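Local coordinates for SusD/RagB family nutrient-binding outer membrane lipoprotein (Bacteroides vulgatus, PDB 4F7A) that probably binds glycans, possibly mucin O-glycans, at the outer membrane as a SusD-like lipoprotein of a gut bacterium, at residues Ala268-Gly273 with Gly384-Tyr389. Numbering follows the deposited sequence.
Sequences ASVLNG and GKPTDY
The last turn of helix 265-273 is strapped by an extended piece of the long loop that precedes helix 416-431, with Ser269 gripping Thr387 through both the N-H and the carbonyl of that residue. Thr387 N donates to Ser269 O at 3.0 Å, lying above the carbonyl plane, while the helical Gly273 N reaches the same oxygen from the opposite face; one carbonyl thus serves both the helix and the strap. The return bond is short, with Ser269 OG 2.5 Å from Thr387 O, in the carbonyl plane and on a lone pair; a chi1 of 171° turns OG away from the backbone N and out toward the loop. With an alanine here the hydroxyl is gone, and Thr387 O would probably lose this donor, leaving the strap tied to this turn by one good backbone bond and by packing. Pro386, which has no N-H to satisfy and suits an extended backbone, adds a CA-H...O contact, its CA 3.2 Å from Ser269 O. Its ring lies beside the helix, CG 4.3 Å from Val270 CG2. At Gly273 a side chain would hardly fit, since a CB would run into Lys385 O and Pro386 CA. Thr387 CG2 packs 3.8 Å from Gly273 CA. Beyond the strap, Asp388 forms a salt bridge with Lys401. Such strapping of a short helix by a long loop is consistent with the SusD family, where extended loops pack on a TPR-like helical scaffold.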
# COMPACT_ATOMS: atom_id res chain seq x y z
N ALA A 268 -12.47 5.27 -11.86
CA ALA A 268 -13.53 5.22 -12.89
C ALA A 268 -13.04 5.84 -14.21
O ALA A 268 -13.25 5.27 -15.27
CB ALA A 268 -14.79 5.92 -12.43
N SER A 269 -12.36 6.98 -14.13
CA SER A 269 -11.77 7.60 -15.32
C SER A 269 -10.82 6.67 -16.08
O SER A 269 -10.93 6.51 -17.29
CB SER A 269 -11.03 8.89 -14.95
OG SER A 269 -10.31 9.37 -16.06
N VAL A 270 -9.90 6.05 -15.33
CA VAL A 270 -8.90 5.18 -15.90
C VAL A 270 -9.52 3.89 -16.46
O VAL A 270 -9.28 3.54 -17.61
CB VAL A 270 -7.77 4.87 -14.86
CG1 VAL A 270 -6.87 3.78 -15.35
CG2 VAL A 270 -6.98 6.15 -14.54
N LEU A 271 -10.28 3.18 -15.66
CA LEU A 271 -10.76 1.89 -16.08
C LEU A 271 -11.81 2.01 -17.21
O LEU A 271 -11.82 1.18 -18.12
CB LEU A 271 -11.28 1.11 -14.88
CG LEU A 271 -10.26 0.70 -13.80
CD1 LEU A 271 -10.96 -0.10 -12.65
CD2 LEU A 271 -9.12 -0.10 -14.36
N ASN A 272 -12.65 3.04 -17.17
CA ASN A 272 -13.59 3.27 -18.27
C ASN A 272 -12.85 3.63 -19.56
O ASN A 272 -13.12 3.08 -20.62
CB ASN A 272 -14.59 4.40 -17.98
CG ASN A 272 -15.73 3.95 -17.08
OD1 ASN A 272 -16.35 2.93 -17.34
ND2 ASN A 272 -16.06 4.77 -16.07
N GLY A 273 -11.94 4.59 -19.49
CA GLY A 273 -11.25 5.04 -20.71
C GLY A 273 -10.36 3.98 -21.35
O GLY A 273 -10.27 3.90 -22.57
N GLY A 384 -6.83 3.63 -25.82
CA GLY A 384 -7.83 4.24 -24.93
C GLY A 384 -7.22 5.30 -24.02
O GLY A 384 -6.07 5.18 -23.60
N LYS A 385 -7.99 6.36 -23.77
CA LYS A 385 -7.61 7.43 -22.89
C LYS A 385 -8.62 7.56 -21.76
O LYS A 385 -9.84 7.48 -21.99
CB LYS A 385 -7.51 8.76 -23.66
CG LYS A 385 -6.33 8.79 -24.67
CD LYS A 385 -6.17 10.17 -25.29
CE LYS A 385 -4.97 10.25 -26.22
NZ LYS A 385 -3.70 10.37 -25.45
N PRO A 386 -8.13 7.78 -20.54
CA PRO A 386 -9.08 7.94 -19.43
C PRO A 386 -10.16 9.01 -19.69
O PRO A 386 -9.90 10.02 -20.35
CB PRO A 386 -8.18 8.34 -18.28
CG PRO A 386 -6.88 7.63 -18.62
CD PRO A 386 -6.74 7.79 -20.07
N THR A 387 -11.35 8.77 -19.17
CA THR A 387 -12.50 9.59 -19.43
C THR A 387 -12.68 10.69 -18.38
O THR A 387 -12.15 10.61 -17.27
CB THR A 387 -13.78 8.72 -19.52
OG1 THR A 387 -13.86 7.87 -18.36
CG2 THR A 387 -13.75 7.84 -20.79
N ASP A 388 -13.41 11.73 -18.76
CA ASP A 388 -13.69 12.86 -17.91
C ASP A 388 -14.65 12.46 -16.80
O ASP A 388 -15.42 11.49 -16.93
CB ASP A 388 -14.33 13.98 -18.74
CG ASP A 388 -13.40 14.52 -19.80
OD1 ASP A 388 -12.14 14.44 -19.65
OD2 ASP A 388 -13.93 15.06 -20.79
N TYR A 389 -14.57 13.19 -15.70
CA TYR A 389 -15.53 13.03 -14.61
C TYR A 389 -16.68 14.01 -14.87
O TYR A 389 -16.45 15.21 -15.09
CB TYR A 389 -14.92 13.27 -13.24
CG TYR A 389 -16.01 13.25 -12.21
CD1 TYR A 389 -16.60 12.05 -11.83
CD2 TYR A 389 -16.55 14.43 -11.72
CE1 TYR A 389 -17.65 12.02 -10.96
CE2 TYR A 389 -17.62 14.42 -10.85
CZ TYR A 389 -18.16 13.21 -10.46
OH TYR A 389 -19.23 13.18 -9.60